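Local coordinates for carbohydrate kinase, pfkB family (Enterococcus faecalis, PDB 3KTN), which probably phosphorylates a sugar such as 2-keto-3-deoxygluconate, as a putative kinase of the pfkB (ribokinase-like) family, at residues G9-R14 and T51-K56; K56-R61 and D85-F90; F166-R171 and R201-E206; I196-R201 and W237-T242. All coordinates share one frame; numbering follows the deposited sequence.

Contact 1: residues G9-R14 and T51-K56; sequences GEVMLR and TALITK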
# COMPACT_ATOMS: atom_id res chain seq x y z
N GLY A 9 -8.94 -2.46 -32.35
CA GLY A 9 -8.98 -1.28 -31.52
C GLY A 9 -7.70 -0.85 -30.83
O GLY A 9 -6.60 -1.29 -31.16
N GLU A 10 -7.89 -0.00 -29.83
CA GLU A 10 -6.82 0.60 -29.07
C GLU A 10 -6.66 0.10 -27.63
O GLU A 10 -7.64 -0.21 -26.95
CB GLU A 10 -7.07 2.10 -29.06
CG GLU A 10 -6.13 2.95 -28.25
CD GLU A 10 -6.77 4.28 -27.90
OE1 GLU A 10 -6.09 5.32 -27.97
OE2 GLU A 10 -7.97 4.27 -27.54
N VAL A 11 -5.41 0.02 -27.19
CA VAL A 11 -5.09 -0.37 -25.82
C VAL A 11 -4.57 0.91 -25.17
O VAL A 11 -3.73 1.60 -25.74
CB VAL A 11 -3.95 -1.40 -25.73
CG1 VAL A 11 -3.48 -1.53 -24.28
CG2 VAL A 11 -4.41 -2.75 -26.25
N MSE A 12 -5.09 1.24 -23.99
CA MSE A 12 -4.65 2.43 -23.27
C MSE A 12 -4.26 2.10 -21.83
O MSE A 12 -4.74 1.12 -21.26
CB MSE A 12 -5.76 3.49 -23.21
CG MSE A 12 -5.93 4.34 -24.46
SE MSE A 12 -7.04 5.88 -24.06
CE MSE A 12 -5.66 7.17 -23.67
N LEU A 13 -3.41 2.93 -21.26
CA LEU A 13 -2.98 2.79 -19.88
C LEU A 13 -3.91 3.67 -19.06
O LEU A 13 -4.13 4.82 -19.42
CB LEU A 13 -1.56 3.31 -19.68
CG LEU A 13 -0.30 2.50 -19.95
CD1 LEU A 13 -0.49 1.58 -21.12
CD2 LEU A 13 0.85 3.46 -20.19
N ARG A 14 -4.48 3.13 -17.98
CA ARG A 14 -5.32 3.93 -17.10
C ARG A 14 -4.61 4.01 -15.76
O ARG A 14 -4.21 2.99 -15.20
CB ARG A 14 -6.70 3.31 -16.90
CG ARG A 14 -7.50 4.05 -15.82
CD ARG A 14 -8.87 3.45 -15.56
NE ARG A 14 -9.36 3.82 -14.24
CZ ARG A 14 -10.60 3.59 -13.80
NH1 ARG A 14 -11.48 2.99 -14.59
NH2 ARG A 14 -10.95 3.95 -12.57
N THR A 51 -11.76 -15.00 -27.95
CA THR A 51 -11.57 -13.62 -28.35
C THR A 51 -10.13 -13.30 -28.71
O THR A 51 -9.20 -13.93 -28.21
CB THR A 51 -12.01 -12.67 -27.21
OG1 THR A 51 -11.07 -12.75 -26.13
CG2 THR A 51 -13.37 -13.07 -26.68
N ALA A 52 -9.95 -12.31 -29.57
CA ALA A 52 -8.63 -11.91 -30.00
C ALA A 52 -8.65 -10.43 -30.36
O ALA A 52 -9.57 -9.96 -31.03
CB ALA A 52 -8.18 -12.74 -31.19
N LEU A 53 -7.63 -9.70 -29.92
CA LEU A 53 -7.55 -8.28 -30.20
C LEU A 53 -6.58 -7.99 -31.33
O LEU A 53 -5.45 -8.48 -31.33
CB LEU A 53 -7.11 -7.51 -28.95
CG LEU A 53 -6.99 -6.00 -29.09
CD1 LEU A 53 -8.36 -5.40 -29.40
CD2 LEU A 53 -6.43 -5.40 -27.80
N ILE A 54 -7.02 -7.20 -32.30
CA ILE A 54 -6.18 -6.81 -33.42
C ILE A 54 -5.75 -5.38 -33.14
O ILE A 54 -6.57 -4.47 -33.14
CB ILE A 54 -6.95 -6.87 -34.76
CG1 ILE A 54 -7.55 -8.26 -34.96
CG2 ILE A 54 -6.01 -6.52 -35.91
CD1 ILE A 54 -8.46 -8.38 -36.17
N THR A 55 -4.45 -5.19 -32.91
CA THR A 55 -3.93 -3.86 -32.61
C THR A 55 -2.41 -3.94 -32.62
O THR A 55 -1.84 -4.97 -32.98
CB THR A 55 -4.40 -3.41 -31.21
OG1 THR A 55 -4.08 -2.02 -31.00
CG2 THR A 55 -3.70 -4.23 -30.14
N LYS A 56 -1.76 -2.86 -32.21
CA LYS A 56 -0.30 -2.84 -32.13
C LYS A 56 0.12 -2.34 -30.75
O LYS A 56 -0.57 -1.54 -30.12
CB LYS A 56 0.31 -1.89 -33.17
CG LYS A 56 0.01 -2.22 -34.63
CD LYS A 56 0.63 -3.54 -35.07
CE LYS A 56 0.35 -3.79 -36.56
NZ LYS A 56 0.65 -5.19 -36.97
O HOH W 1 -2.97 -0.61 -28.95
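G9 and T55 make a buried polar junction at the point where the chain leaves the large sheet, with a small apolar patch of V11 and L53 beside it. G9 directly follows strand 4-8, which runs parallel to its neighbour, strand 50-57. The amide of G9 still bonds as in a sheet: G9 N donates to I54 O at 3.2 Å, with an N-H...O angle of 158°. The next link uses a side chain. T55 OG1 donates to G9 O at 2.6 Å and meets that oxygen nearly along the C=O axis. T55 places OG1 anti to its own backbone N (chi1 -170°), which carries the hydroxyl over to G9.

T55 OG1 also accepts a hydrogen bond from a water, 2.7 Å away. The water accepts from V11 N at 3.1 Å and donates to K56 O at 2.8 Å. OG1 is therefore held by one donated and one accepted bond, and the water ties both segments together. In the ribokinase-like fold this is the crossing from the central alpha/beta sheet to the smaller sheet, which in such kinases forms the lid and begins here with strand 12-16. The apolar patch is slight. V11 CG2 lies 3.7 Å from L53 CD2, the two side chains meeting at a slant. Helix 36-46 packs on both, through V38 and L41. The E10 carboxylate forms a salt bridge with R108. The nearest atoms of the E10 side chain and a bound sulfate are about 5 Å apart.

Contact 2: residues K56-R61 and D85-F90; sequences KLPANR and DHIGSF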
# COMPACT_ATOMS: atom_id res chain seq x y z
N LYS A 56 -1.76 -2.86 -32.21
CA LYS A 56 -0.30 -2.84 -32.13
C LYS A 56 0.12 -2.34 -30.75
O LYS A 56 -0.57 -1.54 -30.12
CB LYS A 56 0.31 -1.89 -33.17
CG LYS A 56 0.01 -2.22 -34.63
CD LYS A 56 0.63 -3.54 -35.07
CE LYS A 56 0.35 -3.79 -36.56
NZ LYS A 56 0.65 -5.19 -36.97
N LEU A 57 1.27 -2.82 -30.29
CA LEU A 57 1.85 -2.40 -29.02
C LEU A 57 3.34 -2.27 -29.27
O LEU A 57 3.92 -3.05 -30.03
CB LEU A 57 1.57 -3.42 -27.91
CG LEU A 57 0.15 -3.39 -27.33
CD1 LEU A 57 -0.01 -4.47 -26.26
CD2 LEU A 57 -0.11 -2.02 -26.73
N PRO A 58 3.99 -1.28 -28.64
CA PRO A 58 5.43 -1.10 -28.84
C PRO A 58 6.22 -2.30 -28.36
O PRO A 58 5.82 -2.99 -27.42
CB PRO A 58 5.73 0.16 -28.03
CG PRO A 58 4.75 0.05 -26.89
CD PRO A 58 3.49 -0.35 -27.61
N ALA A 59 7.35 -2.54 -29.02
CA ALA A 59 8.21 -3.65 -28.66
C ALA A 59 9.14 -3.20 -27.53
O ALA A 59 10.34 -2.98 -27.74
CB ALA A 59 9.04 -4.12 -29.87
N ASN A 60 8.58 -3.00 -26.35
CA ASN A 60 9.36 -2.63 -25.18
C ASN A 60 8.69 -3.29 -23.97
O ASN A 60 7.65 -3.94 -24.11
CB ASN A 60 9.48 -1.11 -25.03
CG ASN A 60 8.15 -0.41 -24.83
OD1 ASN A 60 7.24 -0.94 -24.19
ND2 ASN A 60 8.04 0.81 -25.35
N ARG A 61 9.27 -3.12 -22.79
CA ARG A 61 8.72 -3.76 -21.59
C ARG A 61 7.29 -3.37 -21.27
O ARG A 61 6.52 -4.18 -20.74
CB ARG A 61 9.65 -3.48 -20.41
CG ARG A 61 11.05 -4.10 -20.59
CD ARG A 61 12.06 -3.51 -19.63
NE ARG A 61 11.76 -3.85 -18.24
CZ ARG A 61 12.09 -5.01 -17.67
NH1 ARG A 61 12.73 -5.93 -18.37
NH2 ARG A 61 11.77 -5.24 -16.40
N ASP A 85 6.40 3.21 -30.17
CA ASP A 85 7.09 3.21 -28.89
C ASP A 85 6.18 3.66 -27.75
O ASP A 85 6.43 3.35 -26.59
CB ASP A 85 8.27 4.17 -28.96
CG ASP A 85 9.21 3.86 -30.09
OD1 ASP A 85 9.94 2.85 -30.00
OD2 ASP A 85 9.22 4.63 -31.08
N HIS A 86 5.13 4.37 -28.10
CA HIS A 86 4.21 4.95 -27.14
C HIS A 86 2.86 4.25 -27.01
O HIS A 86 2.38 3.60 -27.95
CB HIS A 86 4.02 6.42 -27.54
CG HIS A 86 3.13 7.20 -26.62
ND1 HIS A 86 3.55 7.68 -25.40
CD2 HIS A 86 1.86 7.66 -26.79
CE1 HIS A 86 2.58 8.39 -24.85
NE2 HIS A 86 1.55 8.40 -25.68
N ILE A 87 2.25 4.37 -25.84
CA ILE A 87 0.92 3.82 -25.60
C ILE A 87 0.07 4.97 -25.06
O ILE A 87 0.53 5.75 -24.22
CB ILE A 87 0.93 2.66 -24.58
CG1 ILE A 87 1.78 1.50 -25.12
CG2 ILE A 87 -0.49 2.17 -24.33
CD1 ILE A 87 1.79 0.27 -24.21
N GLY A 88 -1.16 5.09 -25.56
CA GLY A 88 -2.03 6.16 -25.09
C GLY A 88 -2.38 5.93 -23.63
O GLY A 88 -2.30 4.80 -23.15
N SER A 89 -2.76 6.98 -22.92
CA SER A 89 -3.09 6.82 -21.51
C SER A 89 -3.98 7.93 -20.98
O SER A 89 -4.16 8.96 -21.62
CB SER A 89 -1.82 6.79 -20.66
OG SER A 89 -1.20 8.07 -20.65
N PHE A 90 -4.53 7.69 -19.79
CA PHE A 90 -5.35 8.69 -19.12
C PHE A 90 -5.35 8.44 -17.61
O PHE A 90 -5.10 7.32 -17.15
CB PHE A 90 -6.78 8.69 -19.68
CG PHE A 90 -7.59 7.45 -19.35
CD1 PHE A 90 -8.41 7.43 -18.22
CD2 PHE A 90 -7.59 6.36 -20.21
CE1 PHE A 90 -9.23 6.33 -17.96
CE2 PHE A 90 -8.40 5.25 -19.95
CZ PHE A 90 -9.22 5.24 -18.83
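The flat amide of N60 meets D85 through ND2, which gives a weak hydrogen bond to D85 O at 3.3 Å, bent to 127°. The other end of the amide, OD1, is turned to the helix that starts next. It accepts from G63 N, so N60 is the N-cap of helix 61-72. A chi1 of 62° folds the amide back so that OD1 reaches G63 N. H86 takes little part; the NE2 of its imidazole bonds to N107 O.

The puckered ring of P58 carries most of the contact. Its CB touches D85 CA at 3.4 Å. Further round the ring, CD meets I87 CG1 at 3.5 Å, and the I87 side chain runs across the proline at about a right angle. The tip of I87 also reaches L57, with CD1 to L57 CD2 at 3.9 Å. This joins the end of central strand 50-57 to the approach of strand 88-93 in the small sheet. I87 also packs on L13 and L62, and I87 O accepts a bond from Q106 of a second subunit. With one weak hydrogen bond across it, the contact depends mainly on the fit of P58 against D85 and I87.

Contact 3: residues F166-R171 and R201-E206; sequences FDFNYR and RRDLVE. With SO4 (sulfate ion), chain B.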
# COMPACT_ATOMS: atom_id res chain seq x y z
N PHE A 166 -20.04 -2.46 -34.40
CA PHE A 166 -19.46 -1.13 -34.33
C PHE A 166 -20.08 -0.32 -33.20
O PHE A 166 -21.29 -0.41 -32.96
CB PHE A 166 -19.69 -0.42 -35.66
CG PHE A 166 -19.23 1.01 -35.69
CD1 PHE A 166 -17.88 1.31 -35.71
CD2 PHE A 166 -20.15 2.04 -35.71
CE1 PHE A 166 -17.45 2.63 -35.75
CE2 PHE A 166 -19.74 3.37 -35.76
CZ PHE A 166 -18.39 3.67 -35.78
N ASP A 167 -19.26 0.48 -32.52
CA ASP A 167 -19.76 1.31 -31.44
C ASP A 167 -19.51 2.78 -31.73
O ASP A 167 -18.42 3.16 -32.15
CB ASP A 167 -19.08 0.93 -30.12
CG ASP A 167 -17.60 1.30 -30.08
OD1 ASP A 167 -17.23 2.23 -29.35
OD2 ASP A 167 -16.81 0.66 -30.80
N PHE A 168 -20.54 3.59 -31.52
CA PHE A 168 -20.42 5.03 -31.70
C PHE A 168 -19.56 5.49 -30.53
O PHE A 168 -19.83 5.14 -29.38
CB PHE A 168 -21.80 5.70 -31.60
CG PHE A 168 -22.60 5.66 -32.87
CD1 PHE A 168 -22.64 6.76 -33.72
CD2 PHE A 168 -23.34 4.53 -33.21
CE1 PHE A 168 -23.40 6.74 -34.90
CE2 PHE A 168 -24.11 4.50 -34.38
CZ PHE A 168 -24.14 5.61 -35.22
N ASN A 169 -18.51 6.26 -30.80
CA ASN A 169 -17.66 6.75 -29.72
C ASN A 169 -17.65 8.27 -29.82
O ASN A 169 -16.60 8.90 -29.76
CB ASN A 169 -16.24 6.22 -29.86
CG ASN A 169 -15.44 6.34 -28.57
OD1 ASN A 169 -14.25 6.64 -28.58
ND2 ASN A 169 -16.11 6.09 -27.45
N TYR A 170 -18.84 8.84 -29.97
CA TYR A 170 -19.00 10.28 -30.09
C TYR A 170 -19.28 10.95 -28.76
O TYR A 170 -20.28 10.66 -28.10
CB TYR A 170 -20.15 10.60 -31.06
CG TYR A 170 -20.58 12.06 -31.03
CD1 TYR A 170 -19.70 13.08 -31.38
CD2 TYR A 170 -21.88 12.41 -30.66
CE1 TYR A 170 -20.10 14.42 -31.36
CE2 TYR A 170 -22.29 13.74 -30.64
CZ TYR A 170 -21.40 14.74 -30.98
OH TYR A 170 -21.79 16.05 -30.96
N ARG A 171 -18.38 11.84 -28.35
CA ARG A 171 -18.53 12.56 -27.10
C ARG A 171 -18.66 14.05 -27.42
O ARG A 171 -17.67 14.72 -27.73
CB ARG A 171 -17.34 12.30 -26.18
CG ARG A 171 -17.25 10.86 -25.72
CD ARG A 171 -16.10 10.64 -24.75
NE ARG A 171 -15.90 9.23 -24.44
CZ ARG A 171 -16.79 8.47 -23.82
NH1 ARG A 171 -17.96 8.97 -23.45
NH2 ARG A 171 -16.51 7.19 -23.57
N ARG A 201 -29.86 7.45 -29.17
CA ARG A 201 -30.73 8.29 -29.98
C ARG A 201 -30.04 9.61 -30.27
O ARG A 201 -30.02 10.08 -31.41
CB ARG A 201 -32.04 8.56 -29.24
CG ARG A 201 -32.94 9.60 -29.90
CD ARG A 201 -34.10 9.97 -28.99
NE ARG A 201 -35.06 10.86 -29.63
CZ ARG A 201 -34.79 12.11 -30.01
NH1 ARG A 201 -33.58 12.62 -29.82
NH2 ARG A 201 -35.74 12.85 -30.58
N ARG A 202 -29.47 10.22 -29.24
CA ARG A 202 -28.79 11.50 -29.40
C ARG A 202 -27.66 11.43 -30.42
O ARG A 202 -27.30 12.45 -31.01
CB ARG A 202 -28.24 11.99 -28.06
CG ARG A 202 -29.32 12.33 -27.04
CD ARG A 202 -28.75 13.10 -25.86
NE ARG A 202 -29.76 13.39 -24.86
CZ ARG A 202 -30.38 12.47 -24.12
NH1 ARG A 202 -30.07 11.19 -24.27
NH2 ARG A 202 -31.29 12.83 -23.23
N ASP A 203 -27.09 10.25 -30.63
CA ASP A 203 -26.02 10.13 -31.61
C ASP A 203 -26.61 10.35 -33.00
O ASP A 203 -26.08 11.11 -33.81
CB ASP A 203 -25.35 8.75 -31.56
CG ASP A 203 -24.43 8.59 -30.35
OD1 ASP A 203 -23.61 9.50 -30.11
OD2 ASP A 203 -24.52 7.56 -29.67
N LEU A 204 -27.72 9.67 -33.27
CA LEU A 204 -28.38 9.77 -34.56
C LEU A 204 -28.75 11.22 -34.87
O LEU A 204 -28.49 11.71 -35.97
CB LEU A 204 -29.64 8.90 -34.57
CG LEU A 204 -29.38 7.44 -34.17
CD1 LEU A 204 -30.67 6.64 -34.24
CD2 LEU A 204 -28.33 6.84 -35.10
N VAL A 205 -29.34 11.90 -33.90
CA VAL A 205 -29.75 13.29 -34.08
C VAL A 205 -28.60 14.29 -34.09
O VAL A 205 -28.42 15.03 -35.06
CB VAL A 205 -30.76 13.70 -32.98
CG1 VAL A 205 -31.09 15.18 -33.09
CG2 VAL A 205 -32.03 12.87 -33.10
N GLU A 206 -27.81 14.30 -33.02
CA GLU A 206 -26.69 15.23 -32.90
C GLU A 206 -25.47 14.97 -33.77
O GLU A 206 -24.77 15.91 -34.14
CB GLU A 206 -26.24 15.32 -31.45
CG GLU A 206 -27.21 16.06 -30.55
CD GLU A 206 -26.71 16.13 -29.12
OE1 GLU A 206 -25.54 16.51 -28.92
OE2 GLU A 206 -27.50 15.80 -28.20
S SO4 B . -12.92 7.33 -25.22
O1 SO4 B . -13.76 8.46 -25.67
O2 SO4 B . -13.75 6.37 -24.48
O3 SO4 B . -12.32 6.66 -26.39
O4 SO4 B . -11.85 7.85 -24.36
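D203 lies against F168 and Y170, joining the loop after strand 163-167 to the start of helix 201-206. In this alpha/beta fold, strand 163-167 and strand 196-198 are parallel neighbours, and the chain leaves the sheet at the same end after each of them. The helix follows the second.

The tight part is centred on the D203 carboxylate. The carboxylate and F168 ring planes are only 9° apart, and the two side chains slide past each other in opposite directions. D203 OD2 is 3.8 Å from F168 CB. On the Y170 side the carboxylate is turned 67° to the ring, and D203 OD1 lies at the ring edge, near its plane, 3.4 Å from Y170 CD2. Having CG of Y170 anti to the backbone N (chi1 168°) brings the CD2 edge of the ring up to that oxygen. OD2 also accepts a bond from S200 N, consistent with a capping box at the helix start, where S200 is the N-cap. That bond holds the carboxylate in position. L204 adds a looser touch, CD2 to F168 CZ at 4.4 Å.

The outer side is slack. E206 is exposed, and its OE1 stays 4.3 Å from Y170 OH. The CB atoms of N169 and R171 leave the loop away from the helix. R171 runs extended to a sulfate, probably from the crystallisation liquor, which R108 NH2 also binds. The R171 guanidinium meets the ion at its edge with two N-H groups: R171 NE to sulfate O1 at 2.6 Å, and R171 NH2 to sulfate O2 at 3.0 Å, the latter almost straight.

Contact 4: residues I196-R201 and W237-T242; sequences IVFGSR and WFAGTT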
# COMPACT_ATOMS: atom_id res chain seq x y z
N ILE A 196 -24.30 -5.09 -36.39
CA ILE A 196 -24.71 -4.76 -35.02
C ILE A 196 -24.08 -3.44 -34.62
O ILE A 196 -22.86 -3.29 -34.68
CB ILE A 196 -24.27 -5.86 -34.03
CG1 ILE A 196 -24.85 -7.21 -34.48
CG2 ILE A 196 -24.75 -5.53 -32.62
CD1 ILE A 196 -24.43 -8.38 -33.62
N VAL A 197 -24.90 -2.49 -34.21
CA VAL A 197 -24.40 -1.17 -33.84
C VAL A 197 -24.80 -0.74 -32.44
O VAL A 197 -25.95 -0.91 -32.02
CB VAL A 197 -24.89 -0.11 -34.85
CG1 VAL A 197 -24.36 1.26 -34.47
CG2 VAL A 197 -24.44 -0.49 -36.26
N PHE A 198 -23.83 -0.18 -31.71
CA PHE A 198 -24.06 0.31 -30.35
C PHE A 198 -24.02 1.83 -30.35
O PHE A 198 -23.06 2.44 -30.81
CB PHE A 198 -22.99 -0.25 -29.41
CG PHE A 198 -23.06 -1.74 -29.24
CD1 PHE A 198 -24.07 -2.32 -28.48
CD2 PHE A 198 -22.16 -2.57 -29.89
CE1 PHE A 198 -24.18 -3.71 -28.38
CE2 PHE A 198 -22.26 -3.96 -29.79
CZ PHE A 198 -23.27 -4.53 -29.04
N GLY A 199 -25.09 2.44 -29.85
CA GLY A 199 -25.16 3.89 -29.81
C GLY A 199 -26.46 4.36 -29.21
O GLY A 199 -27.30 3.55 -28.82
N SER A 200 -26.65 5.67 -29.14
CA SER A 200 -27.87 6.23 -28.57
C SER A 200 -28.64 7.09 -29.56
O SER A 200 -28.14 7.44 -30.63
CB SER A 200 -27.53 7.09 -27.36
OG SER A 200 -26.86 8.27 -27.78
N ARG A 201 -29.86 7.45 -29.17
CA ARG A 201 -30.73 8.29 -29.98
C ARG A 201 -30.04 9.61 -30.27
O ARG A 201 -30.02 10.08 -31.41
CB ARG A 201 -32.04 8.56 -29.24
CG ARG A 201 -32.94 9.60 -29.90
CD ARG A 201 -34.10 9.97 -28.99
NE ARG A 201 -35.06 10.86 -29.63
CZ ARG A 201 -34.79 12.11 -30.01
NH1 ARG A 201 -33.58 12.62 -29.82
NH2 ARG A 201 -35.74 12.85 -30.58
N TRP A 237 -29.02 -5.24 -35.71
CA TRP A 237 -29.29 -4.89 -34.31
C TRP A 237 -28.73 -3.52 -33.95
O TRP A 237 -27.63 -3.16 -34.35
CB TRP A 237 -28.65 -5.92 -33.37
CG TRP A 237 -29.48 -7.13 -33.04
CD1 TRP A 237 -30.55 -7.61 -33.73
CD2 TRP A 237 -29.25 -8.06 -31.96
NE1 TRP A 237 -31.00 -8.78 -33.16
CE2 TRP A 237 -30.21 -9.08 -32.07
CE3 TRP A 237 -28.31 -8.13 -30.92
CZ2 TRP A 237 -30.28 -10.16 -31.18
CZ3 TRP A 237 -28.38 -9.20 -30.03
CH2 TRP A 237 -29.35 -10.20 -30.17
N PHE A 238 -29.50 -2.75 -33.18
CA PHE A 238 -29.08 -1.44 -32.71
C PHE A 238 -29.37 -1.48 -31.21
O PHE A 238 -30.50 -1.74 -30.81
CB PHE A 238 -29.89 -0.32 -33.35
CG PHE A 238 -29.49 1.06 -32.88
CD1 PHE A 238 -28.30 1.63 -33.31
CD2 PHE A 238 -30.29 1.77 -32.00
CE1 PHE A 238 -27.91 2.91 -32.86
CE2 PHE A 238 -29.92 3.04 -31.55
CZ PHE A 238 -28.72 3.61 -31.98
N ALA A 239 -28.35 -1.22 -30.39
CA ALA A 239 -28.56 -1.27 -28.94
C ALA A 239 -27.82 -0.19 -28.18
O ALA A 239 -26.82 0.36 -28.65
CB ALA A 239 -28.18 -2.65 -28.41
N GLY A 240 -28.33 0.12 -26.99
CA GLY A 240 -27.74 1.13 -26.15
C GLY A 240 -28.45 1.17 -24.82
O GLY A 240 -29.29 0.32 -24.53
N THR A 241 -28.11 2.16 -24.00
CA THR A 241 -28.72 2.29 -22.69
C THR A 241 -29.11 3.72 -22.40
O THR A 241 -28.57 4.66 -22.98
CB THR A 241 -27.76 1.87 -21.56
OG1 THR A 241 -26.63 2.75 -21.55
CG2 THR A 241 -27.30 0.44 -21.76
N THR A 242 -30.05 3.88 -21.49
CA THR A 242 -30.50 5.20 -21.11
C THR A 242 -30.44 5.32 -19.60
O THR A 242 -30.93 4.45 -18.88
CB THR A 242 -31.93 5.48 -21.64
OG1 THR A 242 -32.48 6.62 -20.97
CG2 THR A 242 -32.83 4.28 -21.42
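A beta-alpha-beta crossover of the central sheet brings I196-R201 beside W237-T242. Strand 196-198 and strand 237-245 are adjacent and parallel, with helices 201-206 and 218-233 between them in sequence. Three backbone bonds join them: V197 N to W237 O at 2.8 Å, A239 N to V197 O at 2.9 Å, and G199 N to A239 O at 3.0 Å. CA-H...O contacts share the same carbonyls; F198 CA, for example, lies 3.2 Å from A239 O.

One face carries I196, F198, W237 and A239. There I196 CG2 packs on W237 CB at 4.0 Å, and F198 CD1 on A239 CB at 4.1 Å. The other face carries V197 and F238. F238 has CG anti to the backbone N (chi1 180°), which brings the ring across to G199 of the neighbouring segment. Its CZ comes 3.5 Å from G199 O, an oxygen that also accepts from Y255 OH on strand 250-257.

Helix 278-291 covers the first face through A283 and I286, while helix 218-233 covers F238 with I226 and M230. Strand 163-167 bonds to the far side of strand 196-198, and strand 250-257 flanks strand 237-245.

In the fold
Contacts 1, 2 and 4 are buried, whereas contact 3 lies at the surface. Contacts 1 and 2 share K56 and strand 50-57. Both join the large sheet to the small one, whose strands 12-16 and 88-93 are bonded through L13. Contacts 3 and 4 share R201 and lie about 9 Å apart, centre to centre. They meet through backbone bonds of F166 and F168 to F198. Contacts 2 and 4 are about 31 Å apart between centres. Chemistry follows place. Contact 4 is regular sheet bonding in the core. Contact 1 has one such backbone bond and then turns to a threonine hydroxyl and a water. Contact 2 is mainly apolar, and contact 3 sets a carboxylate against rings.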